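Local coordinates for bacterioferritin (PDB 1JGC), which binds heme b between paired subunits and probably stores iron as a ferric mineral inside a 24-subunit shell, oxidising Fe(2+) with dioxygen at a ferroxidase centre, at residues A[24-29]-A[50-55]; A[38-43]-A[85-90]; A[45-50]-A[128-133]; A[15-20]-A[95-100]. All coordinates share one frame; numbering follows the deposited sequence.

Contact 1: A[24-29]-A[50-55]; sequences QYWVHF and EEMGHA. With HEM (protoporphyrin IX containing Fe), chain D.
Trp26 and Tyr25 of helix 5-34 meet Met52 and Glu51 of helix 38-64 within the ferritin-like four-helix bundle. Met52 CE lies 3.7 Å from Trp26 CE3, and the two side chains cross at about a right angle. Met52 SD points to the heme and binds its iron, with SD 2.6 Å from FE. Met52 of the second subunit gives the other axial sulfur, so the heme lies between two subunits. Trp26 has CG anti to its own N (chi1 -159°), and its indole turns one face to the heme vinyl carbon CAC. Phe29 CD2 lies over the opposite face, toward its rim. Trp26 NE1 is hydrogen-bonded to Asp56 of the second subunit. Exchanging Trp26 for an alanine would probably open a gap beside the heme and Met52 CE, and take an N-H partner from that Asp56. On the bundle-core side, Glu51 CG packs 3.9 Å from Tyr25 CE2, with ring and carboxylate planes 42° apart. Glu51 binds both irons of the ferroxidase centre when they are present; the centre is metal-free in this crystal. Its OE1 accepts a weak hydrogen bond from His54 ND1, at 3.3 Å with an N-H...O angle of 161°.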
# COMPACT_ATOMS: atom_id res chain seq x y z
N GLN A 24 -2.44 40.59 -29.85
CA GLN A 24 -1.74 40.22 -31.07
C GLN A 24 -1.36 38.74 -31.02
O GLN A 24 -1.52 38.02 -32.00
CB GLN A 24 -0.51 41.10 -31.28
CG GLN A 24 0.20 40.87 -32.61
CD GLN A 24 1.34 41.85 -32.84
OE1 GLN A 24 1.13 43.06 -32.99
NE2 GLN A 24 2.56 41.34 -32.85
N TYR A 25 -0.86 38.29 -29.87
CA TYR A 25 -0.46 36.90 -29.72
C TYR A 25 -1.66 35.98 -29.77
O TYR A 25 -1.61 34.90 -30.37
CB TYR A 25 0.28 36.68 -28.40
CG TYR A 25 1.72 37.15 -28.38
CD1 TYR A 25 2.64 36.67 -29.31
CD2 TYR A 25 2.15 38.07 -27.43
CE1 TYR A 25 3.97 37.11 -29.30
CE2 TYR A 25 3.46 38.51 -27.41
CZ TYR A 25 4.37 38.04 -28.34
OH TYR A 25 5.66 38.52 -28.33
N TRP A 26 -2.76 36.41 -29.16
CA TRP A 26 -3.95 35.58 -29.14
C TRP A 26 -4.57 35.41 -30.52
O TRP A 26 -5.03 34.33 -30.86
CB TRP A 26 -4.99 36.12 -28.16
CG TRP A 26 -5.96 35.06 -27.75
CD1 TRP A 26 -7.11 34.71 -28.39
CD2 TRP A 26 -5.78 34.12 -26.68
NE1 TRP A 26 -7.66 33.60 -27.79
CE2 TRP A 26 -6.87 33.22 -26.74
CE3 TRP A 26 -4.81 33.95 -25.69
CZ2 TRP A 26 -7.01 32.15 -25.84
CZ3 TRP A 26 -4.95 32.89 -24.80
CH2 TRP A 26 -6.04 32.01 -24.88
N VAL A 27 -4.58 36.47 -31.32
CA VAL A 27 -5.12 36.37 -32.66
C VAL A 27 -4.21 35.44 -33.46
O VAL A 27 -4.69 34.61 -34.24
CB VAL A 27 -5.19 37.76 -33.35
CG1 VAL A 27 -5.67 37.59 -34.78
CG2 VAL A 27 -6.14 38.67 -32.61
N HIS A 28 -2.91 35.57 -33.27
CA HIS A 28 -1.96 34.74 -33.98
C HIS A 28 -2.14 33.28 -33.61
O HIS A 28 -2.02 32.40 -34.46
CB HIS A 28 -0.54 35.20 -33.69
CG HIS A 28 -0.12 36.39 -34.48
ND1 HIS A 28 1.05 37.08 -34.25
CD2 HIS A 28 -0.71 37.01 -35.53
CE1 HIS A 28 1.17 38.06 -35.12
NE2 HIS A 28 0.11 38.04 -35.91
N PHE A 29 -2.45 33.04 -32.34
CA PHE A 29 -2.69 31.68 -31.87
C PHE A 29 -3.88 31.10 -32.65
O PHE A 29 -3.78 30.04 -33.26
CB PHE A 29 -2.98 31.70 -30.36
CG PHE A 29 -3.91 30.62 -29.89
CD1 PHE A 29 -3.59 29.28 -30.06
CD2 PHE A 29 -5.12 30.95 -29.28
CE1 PHE A 29 -4.47 28.29 -29.64
CE2 PHE A 29 -6.00 29.95 -28.85
CZ PHE A 29 -5.67 28.63 -29.03
N GLU A 50 1.66 35.01 -21.03
CA GLU A 50 2.78 35.58 -20.29
C GLU A 50 2.53 37.08 -20.18
O GLU A 50 2.67 37.66 -19.11
CB GLU A 50 4.11 35.35 -21.01
CG GLU A 50 4.85 34.09 -20.59
CD GLU A 50 6.23 33.95 -21.27
OE1 GLU A 50 7.07 34.89 -21.12
OE2 GLU A 50 6.45 32.90 -21.94
N GLU A 51 2.16 37.69 -21.30
CA GLU A 51 1.90 39.12 -21.31
C GLU A 51 0.76 39.49 -20.38
O GLU A 51 0.76 40.56 -19.78
CB GLU A 51 1.60 39.60 -22.73
CG GLU A 51 2.76 39.46 -23.70
CD GLU A 51 4.04 40.09 -23.17
OE1 GLU A 51 4.01 41.28 -22.79
OE2 GLU A 51 5.08 39.39 -23.15
N MET A 52 -0.23 38.61 -20.26
CA MET A 52 -1.34 38.89 -19.38
C MET A 52 -0.77 39.05 -17.98
O MET A 52 -1.19 39.94 -17.23
CB MET A 52 -2.35 37.74 -19.41
CG MET A 52 -3.19 37.70 -20.68
SD MET A 52 -4.20 36.19 -20.83
CE MET A 52 -3.92 35.78 -22.55
N GLY A 53 0.19 38.21 -17.64
CA GLY A 53 0.82 38.28 -16.33
C GLY A 53 1.54 39.60 -16.13
O GLY A 53 1.46 40.21 -15.06
N HIS A 54 2.26 40.05 -17.15
CA HIS A 54 2.99 41.32 -17.08
C HIS A 54 1.99 42.44 -16.84
O HIS A 54 2.19 43.28 -15.97
CB HIS A 54 3.74 41.58 -18.39
CG HIS A 54 4.88 40.64 -18.63
ND1 HIS A 54 5.45 40.46 -19.88
CD2 HIS A 54 5.59 39.86 -17.78
CE1 HIS A 54 6.45 39.60 -19.78
NE2 HIS A 54 6.56 39.23 -18.52
N ALA A 55 0.92 42.45 -17.63
CA ALA A 55 -0.11 43.47 -17.52
C ALA A 55 -0.65 43.55 -16.11
O ALA A 55 -0.76 44.64 -15.54
CB ALA A 55 -1.23 43.18 -18.51
CHA HEM D . -6.11 33.65 -18.47
CHB HEM D . -5.46 38.30 -17.28
CHC HEM D . -7.01 39.53 -21.65
CHD HEM D . -8.25 34.99 -22.59
C1A HEM D . -5.61 34.80 -17.87
C2A HEM D . -4.52 34.91 -16.92
C3A HEM D . -4.65 36.15 -16.32
C4A HEM D . -5.44 36.92 -17.26
CMA HEM D . -3.87 36.68 -15.10
CAA HEM D . -3.27 34.05 -16.80
CBA HEM D . -3.42 32.55 -16.61
CGA HEM D . -4.07 32.19 -15.30
O1A HEM D . -4.29 30.98 -15.07
O2A HEM D . -4.36 33.11 -14.50
C1B HEM D . -5.81 39.07 -18.37
C2B HEM D . -5.66 40.51 -18.46
C3B HEM D . -6.17 40.89 -19.68
C4B HEM D . -6.52 39.64 -20.37
CMB HEM D . -5.03 41.44 -17.43
CAB HEM D . -6.22 42.21 -20.12
CBB HEM D . -7.25 42.79 -20.83
C1C HEM D . -7.36 38.39 -22.33
C2C HEM D . -7.73 38.37 -23.73
C3C HEM D . -8.08 37.07 -24.03
C4C HEM D . -7.97 36.34 -22.77
CMC HEM D . -7.72 39.58 -24.69
CAC HEM D . -8.42 36.55 -25.28
CBC HEM D . -9.01 37.23 -26.34
C1D HEM D . -7.84 34.21 -21.53
C2D HEM D . -8.01 32.77 -21.44
C3D HEM D . -7.41 32.37 -20.27
C4D HEM D . -6.83 33.57 -19.66
CMD HEM D . -8.73 31.86 -22.45
CAD HEM D . -7.54 30.94 -19.72
CBD HEM D . -6.29 30.08 -19.67
CGD HEM D . -6.59 28.63 -19.31
O1D HEM D . -7.33 28.39 -18.32
O2D HEM D . -6.08 27.72 -20.01
NA HEM D . -5.89 36.09 -18.29
NB HEM D . -6.29 38.54 -19.57
NC HEM D . -7.37 37.13 -21.80
ND HEM D . -7.12 34.69 -20.43
FE HEM D . -6.63 36.61 -20.03

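Contact 2: A[38-43]-A[85-90]; sequences AKMAKK and ETLECD
Met40 reaches from helix 38-64 to helix 83-111 and lays its terminal methyl against Leu87. CE is 3.7 Å from Leu87 CD2 and the same distance from Leu87 CG, so it touches the branch point as well as one methyl. The side chains cross at a slant. Met40 can span the distance because its CG is anti to the backbone N (chi1 174°) and the chain stays extended to SD. The chain bends only at chi3, which turns CE onto Leu87. Thr86 borders the same methyl, with its OG1 3.9 Å from Met40 CE. That is a packing contact. The hydroxyl is hydrogen-bonded to Pro83 O at the start of its own helix and to Gln32 NE2 of helix 5-34. Around this spot Leu87 also packs on Leu134 and Ile138 of helix 114-144. Met157 of the third subunit packs on both Met40 and Leu87, so the contact also belongs to a subunit interface. The nearest CA atoms, those of Met40 and Leu87, are 9.9 Å apart, and a long side chain bridges them. Helices 38-64 and 83-111 are the diagonal pair of the ferritin four-helix bundle, and the arrangement is core packing across that diagonal.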
# COMPACT_ATOMS: atom_id res chain seq x y z
N ALA A 38 -0.69 23.70 -35.25
CA ALA A 38 -0.93 23.60 -33.82
C ALA A 38 0.26 23.89 -32.91
O ALA A 38 0.11 24.57 -31.90
CB ALA A 38 -1.49 22.23 -33.50
N LYS A 39 1.43 23.40 -33.27
CA LYS A 39 2.61 23.61 -32.43
C LYS A 39 3.04 25.06 -32.40
O LYS A 39 3.53 25.55 -31.39
CB LYS A 39 3.74 22.70 -32.90
CG LYS A 39 3.29 21.27 -32.95
CD LYS A 39 4.38 20.32 -33.34
CE LYS A 39 3.87 18.89 -33.25
NZ LYS A 39 4.95 17.95 -33.63
N MET A 40 2.86 25.75 -33.52
CA MET A 40 3.20 27.15 -33.58
C MET A 40 2.13 27.90 -32.76
O MET A 40 2.42 28.84 -32.03
CB MET A 40 3.18 27.60 -35.04
CG MET A 40 3.37 29.07 -35.27
SD MET A 40 3.62 29.42 -37.04
CE MET A 40 4.83 30.76 -36.90
N ALA A 41 0.89 27.43 -32.86
CA ALA A 41 -0.23 28.03 -32.16
C ALA A 41 -0.08 27.98 -30.64
O ALA A 41 -0.34 28.97 -29.95
CB ALA A 41 -1.53 27.35 -32.58
N LYS A 42 0.34 26.83 -30.11
CA LYS A 42 0.48 26.68 -28.67
C LYS A 42 1.51 27.63 -28.10
O LYS A 42 1.36 28.10 -26.98
CB LYS A 42 0.82 25.24 -28.31
CG LYS A 42 -0.30 24.29 -28.68
CD LYS A 42 0.08 22.83 -28.47
CE LYS A 42 -0.94 21.90 -29.15
NZ LYS A 42 -0.60 20.47 -28.91
N LYS A 43 2.55 27.91 -28.87
CA LYS A 43 3.58 28.82 -28.41
C LYS A 43 3.00 30.23 -28.30
O LYS A 43 3.23 30.95 -27.32
CB LYS A 43 4.78 28.81 -29.35
CG LYS A 43 5.96 29.63 -28.87
CD LYS A 43 6.39 29.22 -27.46
CE LYS A 43 7.53 30.10 -26.96
NZ LYS A 43 7.86 29.83 -25.52
N GLU A 85 5.02 35.90 -41.55
CA GLU A 85 4.63 37.27 -41.22
C GLU A 85 4.29 37.45 -39.74
O GLU A 85 4.62 38.49 -39.15
CB GLU A 85 3.41 37.72 -42.04
CG GLU A 85 3.68 37.99 -43.50
CD GLU A 85 4.05 36.71 -44.25
OE1 GLU A 85 3.29 35.70 -44.16
OE2 GLU A 85 5.11 36.72 -44.95
N THR A 86 3.63 36.45 -39.14
CA THR A 86 3.26 36.55 -37.73
C THR A 86 4.52 36.62 -36.87
O THR A 86 4.56 37.33 -35.86
CB THR A 86 2.35 35.36 -37.27
OG1 THR A 86 3.02 34.12 -37.49
CG2 THR A 86 1.04 35.36 -38.04
N LEU A 87 5.56 35.89 -37.27
CA LEU A 87 6.82 35.92 -36.53
C LEU A 87 7.38 37.33 -36.67
O LEU A 87 7.88 37.90 -35.70
CB LEU A 87 7.81 34.90 -37.10
CG LEU A 87 7.46 33.43 -36.94
CD1 LEU A 87 8.53 32.57 -37.57
CD2 LEU A 87 7.33 33.11 -35.46
N GLU A 88 7.30 37.88 -37.88
CA GLU A 88 7.79 39.21 -38.14
C GLU A 88 7.02 40.25 -37.34
O GLU A 88 7.61 41.13 -36.71
CB GLU A 88 7.69 39.53 -39.64
CG GLU A 88 8.65 38.73 -40.51
CD GLU A 88 10.13 39.04 -40.21
OE1 GLU A 88 10.43 39.42 -39.04
OE2 GLU A 88 10.98 38.90 -41.14
N CYS A 89 5.70 40.15 -37.37
CA CYS A 89 4.90 41.09 -36.62
C CYS A 89 5.17 41.02 -35.12
O CYS A 89 5.25 42.05 -34.46
CB CYS A 89 3.42 40.88 -36.91
SG CYS A 89 2.96 41.36 -38.58
N ASP A 90 5.30 39.81 -34.58
CA ASP A 90 5.57 39.69 -33.15
C ASP A 90 6.94 40.28 -32.83
O ASP A 90 7.11 40.99 -31.82
CB ASP A 90 5.48 38.23 -32.69
CG ASP A 90 4.06 37.68 -32.76
OD1 ASP A 90 3.10 38.43 -32.47
OD2 ASP A 90 3.89 36.48 -33.09

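Contact 3: A[45-50]-A[128-133]; sequences REESIE and EGHVDF. With HEM (protoporphyrin IX containing Fe), chain D.
Glu50 and His130 point at each other from helices 38-64 and 114-144, and their side chains slide past one another in opposite directions. His130 NE2 donates to Glu50 OE1 at 2.9 Å, with an N-H...O angle of 143°. The oxygen lies somewhat out of the ring plane, near the ring edge. The N-H meets OE1 from above the carboxylate plane. The two planes are 52° apart. His130 has CG anti to its carbonyl carbon (chi1 -69°), which brings NE2 toward helix 38-64. Its ND1 makes a weak hydrogen bond to Glu94, so both ring nitrogens of this buried histidine have partners, which probably limits rotation of the ring. With an alanine in place of Glu50, His130 NE2 would probably lose its mate and the ring would be freer to rotate.

One turn away, Glu47 crosses Phe133 at a slant. Glu47 OE2 is 3.9 Å from Phe133 CD2, and carboxylate and ring are nearly perpendicular. Phe133 also forms a cation-pi pair with Lys43. The other side of helix 38-64 faces the heme. Ile49 CG2 packs 3.7 Å from the propionate carbon CBA, and Arg45 NH2 gives a weak hydrogen bond to propionate oxygen O2D at 2.8 Å. The two segments run nearly antiparallel. His130 binds iron 2 in the loaded site, so the Glu50 bond is consistent with a second-shell histidine-carboxylate pair at the diiron site of the ferritin-like bundle.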
# COMPACT_ATOMS: atom_id res chain seq x y z
N ARG A 45 -0.08 31.02 -27.77
CA ARG A 45 -1.01 31.07 -26.65
C ARG A 45 -0.22 31.30 -25.37
O ARG A 45 -0.61 32.10 -24.53
CB ARG A 45 -1.81 29.77 -26.55
CG ARG A 45 -3.30 30.00 -26.35
CD ARG A 45 -4.10 28.74 -26.08
NE ARG A 45 -4.19 28.47 -24.65
CZ ARG A 45 -5.33 28.37 -23.97
NH1 ARG A 45 -6.49 28.50 -24.59
NH2 ARG A 45 -5.31 28.16 -22.66
N GLU A 46 0.90 30.59 -25.22
CA GLU A 46 1.73 30.75 -24.04
C GLU A 46 2.25 32.18 -23.90
O GLU A 46 2.16 32.78 -22.83
CB GLU A 46 2.93 29.79 -24.09
CG GLU A 46 2.63 28.36 -23.69
CD GLU A 46 3.81 27.41 -23.98
OE1 GLU A 46 4.98 27.79 -23.67
OE2 GLU A 46 3.56 26.29 -24.50
N GLU A 47 2.79 32.73 -24.98
CA GLU A 47 3.31 34.09 -24.95
C GLU A 47 2.23 35.11 -24.60
O GLU A 47 2.48 36.06 -23.87
CB GLU A 47 3.97 34.44 -26.28
CG GLU A 47 5.22 33.61 -26.60
CD GLU A 47 5.72 33.82 -28.04
OE1 GLU A 47 4.88 33.79 -28.97
OE2 GLU A 47 6.95 34.01 -28.25
N SER A 48 1.02 34.90 -25.11
CA SER A 48 -0.09 35.80 -24.82
C SER A 48 -0.41 35.77 -23.32
O SER A 48 -0.65 36.80 -22.70
CB SER A 48 -1.34 35.40 -25.63
OG SER A 48 -2.46 36.22 -25.34
N ILE A 49 -0.42 34.57 -22.75
CA ILE A 49 -0.70 34.41 -21.33
C ILE A 49 0.45 34.97 -20.48
O ILE A 49 0.25 35.37 -19.33
CB ILE A 49 -1.00 32.93 -21.00
CG1 ILE A 49 -2.31 32.54 -21.69
CG2 ILE A 49 -1.12 32.71 -19.51
CD1 ILE A 49 -2.76 31.12 -21.47
N GLU A 50 1.66 35.01 -21.03
CA GLU A 50 2.78 35.58 -20.29
C GLU A 50 2.53 37.08 -20.18
O GLU A 50 2.67 37.66 -19.11
CB GLU A 50 4.11 35.35 -21.01
CG GLU A 50 4.85 34.09 -20.59
CD GLU A 50 6.23 33.95 -21.27
OE1 GLU A 50 7.07 34.89 -21.12
OE2 GLU A 50 6.45 32.90 -21.94
N GLU A 128 13.74 40.37 -24.08
CA GLU A 128 14.93 39.98 -24.83
C GLU A 128 14.87 38.46 -25.00
O GLU A 128 15.37 37.91 -25.98
CB GLU A 128 16.21 40.43 -24.12
CG GLU A 128 16.57 41.88 -24.45
CD GLU A 128 18.02 42.26 -24.11
OE1 GLU A 128 18.92 41.40 -24.18
OE2 GLU A 128 18.25 43.45 -23.79
N GLY A 129 14.23 37.79 -24.04
CA GLY A 129 14.07 36.35 -24.12
C GLY A 129 13.20 35.97 -25.32
O GLY A 129 13.55 35.06 -26.09
N HIS A 130 12.08 36.67 -25.49
CA HIS A 130 11.18 36.42 -26.61
C HIS A 130 11.88 36.75 -27.93
O HIS A 130 11.74 36.04 -28.92
CB HIS A 130 9.91 37.27 -26.49
CG HIS A 130 9.01 36.85 -25.37
ND1 HIS A 130 8.02 37.68 -24.86
CD2 HIS A 130 8.94 35.70 -24.66
CE1 HIS A 130 7.38 37.05 -23.89
NE2 HIS A 130 7.92 35.85 -23.75
N VAL A 131 12.64 37.85 -27.94
CA VAL A 131 13.36 38.25 -29.15
C VAL A 131 14.32 37.14 -29.55
O VAL A 131 14.40 36.76 -30.72
CB VAL A 131 14.17 39.55 -28.93
CG1 VAL A 131 15.07 39.82 -30.13
CG2 VAL A 131 13.23 40.72 -28.74
N ASP A 132 15.05 36.61 -28.57
CA ASP A 132 16.01 35.54 -28.83
C ASP A 132 15.30 34.38 -29.51
O ASP A 132 15.76 33.86 -30.54
CB ASP A 132 16.63 35.08 -27.51
CG ASP A 132 17.73 34.04 -27.71
OD1 ASP A 132 18.18 33.85 -28.87
OD2 ASP A 132 18.15 33.42 -26.71
N PHE A 133 14.17 33.99 -28.94
CA PHE A 133 13.38 32.88 -29.46
C PHE A 133 12.88 33.14 -30.89
O PHE A 133 13.08 32.32 -31.78
CB PHE A 133 12.20 32.62 -28.52
CG PHE A 133 11.22 31.64 -29.06
CD1 PHE A 133 11.49 30.27 -29.02
CD2 PHE A 133 10.04 32.08 -29.66
CE1 PHE A 133 10.60 29.36 -29.56
CE2 PHE A 133 9.13 31.17 -30.21
CZ PHE A 133 9.41 29.80 -30.16
CHA HEM D . -6.11 33.65 -18.47
CHB HEM D . -5.46 38.30 -17.28
CHC HEM D . -7.01 39.53 -21.65
CHD HEM D . -8.25 34.99 -22.59
C1A HEM D . -5.61 34.80 -17.87
C2A HEM D . -4.52 34.91 -16.92
C3A HEM D . -4.65 36.15 -16.32
C4A HEM D . -5.44 36.92 -17.26
CMA HEM D . -3.87 36.68 -15.10
CAA HEM D . -3.27 34.05 -16.80
CBA HEM D . -3.42 32.55 -16.61
CGA HEM D . -4.07 32.19 -15.30
O1A HEM D . -4.29 30.98 -15.07
O2A HEM D . -4.36 33.11 -14.50
C1B HEM D . -5.81 39.07 -18.37
C2B HEM D . -5.66 40.51 -18.46
C3B HEM D . -6.17 40.89 -19.68
C4B HEM D . -6.52 39.64 -20.37
CMB HEM D . -5.03 41.44 -17.43
CAB HEM D . -6.22 42.21 -20.12
CBB HEM D . -7.25 42.79 -20.83
C1C HEM D . -7.36 38.39 -22.33
C2C HEM D . -7.73 38.37 -23.73
C3C HEM D . -8.08 37.07 -24.03
C4C HEM D . -7.97 36.34 -22.77
CMC HEM D . -7.72 39.58 -24.69
CAC HEM D . -8.42 36.55 -25.28
CBC HEM D . -9.01 37.23 -26.34
C1D HEM D . -7.84 34.21 -21.53
C2D HEM D . -8.01 32.77 -21.44
C3D HEM D . -7.41 32.37 -20.27
C4D HEM D . -6.83 33.57 -19.66
CMD HEM D . -8.73 31.86 -22.45
CAD HEM D . -7.54 30.94 -19.72
CBD HEM D . -6.29 30.08 -19.67
CGD HEM D . -6.59 28.63 -19.31
O1D HEM D . -7.33 28.39 -18.32
O2D HEM D . -6.08 27.72 -20.01
NA HEM D . -5.89 36.09 -18.29
NB HEM D . -6.29 38.54 -19.57
NC HEM D . -7.37 37.13 -21.80
ND HEM D . -7.12 34.69 -20.43
FE HEM D . -6.63 36.61 -20.03

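Contact 4: A[15-20]-A[95-100]; sequences LRSELT and HDALKL
Ser17 and Ala97 make a small-residue packing contact between helix 5-34 and helix 83-111, beside the diiron site of the four-helix bundle. Their CA atoms are 6.5 Å apart, a close approach that the two short side chains allow. Ser17 OG stands anti to its backbone N (chi1 -179°), and this directs the hydroxyl at the other helix. There it meets the methyl group, with Ser17 OG 3.7 Å from Ala97 CB. Leu100, one turn further on, adds a looser contact. Its CD2 lies 4.2 Å from Ser17 CB, while Ala97 meets the oxygen end.

Helix 5-34 carries an extra internal bond here. Thr20 OG1 donates to Arg16 O at 2.7 Å, while Thr20 N donates to the same oxygen at 3.1 Å. The two donors reach it from opposite faces of the carbonyl plane. Thr20 OG1 is also hydrogen-bonded to Asp75 N, which ties the helix to the long connection after helix 38-64. Glu18, next to Ser17 in sequence, binds iron 1 when the site is loaded.

The other two long helices pack nearby. Leu15 packs on Ala55, Ile58 and Ile59 of helix 38-64. Leu98 packs on Glu127 and Val131 of helix 114-144.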
# COMPACT_ATOMS: atom_id res chain seq x y z
N LEU A 15 1.70 49.32 -20.04
CA LEU A 15 0.47 48.54 -19.93
C LEU A 15 -0.21 48.46 -21.29
O LEU A 15 -0.64 47.39 -21.73
CB LEU A 15 -0.47 49.18 -18.91
CG LEU A 15 -1.89 48.61 -18.87
CD1 LEU A 15 -1.86 47.10 -18.61
CD2 LEU A 15 -2.67 49.32 -17.79
N ARG A 16 -0.32 49.60 -21.95
CA ARG A 16 -0.96 49.65 -23.26
C ARG A 16 -0.17 48.79 -24.23
O ARG A 16 -0.74 48.11 -25.07
CB ARG A 16 -1.02 51.09 -23.79
CG ARG A 16 -1.37 51.14 -25.26
CD ARG A 16 -1.51 52.54 -25.77
NE ARG A 16 -2.69 53.19 -25.20
CZ ARG A 16 -2.64 54.28 -24.44
NH1 ARG A 16 -1.45 54.84 -24.18
NH2 ARG A 16 -3.76 54.82 -23.95
N SER A 17 1.14 48.81 -24.11
CA SER A 17 1.99 48.02 -24.97
C SER A 17 1.68 46.53 -24.74
O SER A 17 1.56 45.76 -25.69
CB SER A 17 3.45 48.32 -24.66
OG SER A 17 4.32 47.60 -25.50
N GLU A 18 1.55 46.15 -23.47
CA GLU A 18 1.26 44.76 -23.12
C GLU A 18 -0.13 44.30 -23.56
O GLU A 18 -0.28 43.20 -24.09
CB GLU A 18 1.42 44.54 -21.61
CG GLU A 18 2.83 44.76 -21.06
CD GLU A 18 3.88 43.88 -21.73
OE1 GLU A 18 4.12 44.04 -22.94
OE2 GLU A 18 4.48 43.03 -21.03
N LEU A 19 -1.14 45.14 -23.34
CA LEU A 19 -2.50 44.79 -23.76
C LEU A 19 -2.49 44.54 -25.26
O LEU A 19 -3.25 43.72 -25.76
CB LEU A 19 -3.48 45.91 -23.44
CG LEU A 19 -3.76 46.24 -21.97
CD1 LEU A 19 -4.69 47.44 -21.88
CD2 LEU A 19 -4.38 45.04 -21.28
N THR A 20 -1.64 45.27 -25.97
CA THR A 20 -1.55 45.13 -27.42
C THR A 20 -0.94 43.77 -27.74
O THR A 20 -1.47 43.03 -28.58
CB THR A 20 -0.67 46.25 -28.05
OG1 THR A 20 -1.20 47.53 -27.70
CG2 THR A 20 -0.64 46.13 -29.55
N HIS A 95 10.45 44.78 -30.39
CA HIS A 95 11.42 45.87 -30.53
C HIS A 95 10.84 47.19 -30.05
O HIS A 95 11.52 47.96 -29.37
CB HIS A 95 11.90 45.96 -31.98
CG HIS A 95 12.92 44.91 -32.34
ND1 HIS A 95 13.02 44.38 -33.60
CD2 HIS A 95 13.90 44.33 -31.60
CE1 HIS A 95 14.02 43.51 -33.63
NE2 HIS A 95 14.57 43.46 -32.43
N ASP A 96 9.57 47.46 -30.38
CA ASP A 96 8.94 48.68 -29.92
C ASP A 96 8.83 48.66 -28.41
O ASP A 96 9.13 49.66 -27.74
CB ASP A 96 7.54 48.84 -30.52
CG ASP A 96 7.57 49.14 -32.00
OD1 ASP A 96 8.68 49.48 -32.51
OD2 ASP A 96 6.50 49.06 -32.64
N ALA A 97 8.40 47.52 -27.85
CA ALA A 97 8.27 47.39 -26.40
C ALA A 97 9.61 47.57 -25.70
O ALA A 97 9.70 48.30 -24.72
CB ALA A 97 7.66 46.02 -26.04
N LEU A 98 10.66 46.93 -26.20
CA LEU A 98 11.98 47.08 -25.58
C LEU A 98 12.42 48.54 -25.57
O LEU A 98 12.98 49.05 -24.59
CB LEU A 98 13.02 46.22 -26.31
CG LEU A 98 13.08 44.75 -25.92
CD1 LEU A 98 13.96 44.00 -26.91
CD2 LEU A 98 13.63 44.61 -24.51
N LYS A 99 12.16 49.22 -26.68
CA LYS A 99 12.52 50.62 -26.82
C LYS A 99 11.85 51.39 -25.69
O LYS A 99 12.51 52.13 -24.96
CB LYS A 99 12.02 51.13 -28.18
CG LYS A 99 12.38 52.56 -28.50
CD LYS A 99 11.91 52.93 -29.91
CE LYS A 99 12.29 54.38 -30.28
NZ LYS A 99 11.60 55.41 -29.44
N LEU A 100 10.55 51.19 -25.55
CA LEU A 100 9.79 51.87 -24.51
C LEU A 100 10.24 51.53 -23.10
O LEU A 100 10.32 52.41 -22.25
CB LEU A 100 8.30 51.53 -24.65
CG LEU A 100 7.41 51.95 -23.48
CD1 LEU A 100 7.47 53.46 -23.31
CD2 LEU A 100 5.98 51.50 -23.73

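Overall arrangement
From the N terminus, helix 5-34 supplies 15-20 and then 24-29. Contact 1 closes the shortest loop, at 50-55, across the turn into helix 38-64. Contact 2 runs from the start of that helix to 85-90, spanning the long connection to helix 83-111. Contact 4 closes a wider loop, from 15-20 to 95-100, which encloses both contact 1 and contact 2. Contact 3 reaches from 45-50 to helix 114-144 and crosses the other three. Contacts 1 and 2 also cross, and they touch through Gln24 and Asp90. Contacts 1 and 3 share Glu50 and the heme. Together the four tie all four long helices of the bundle.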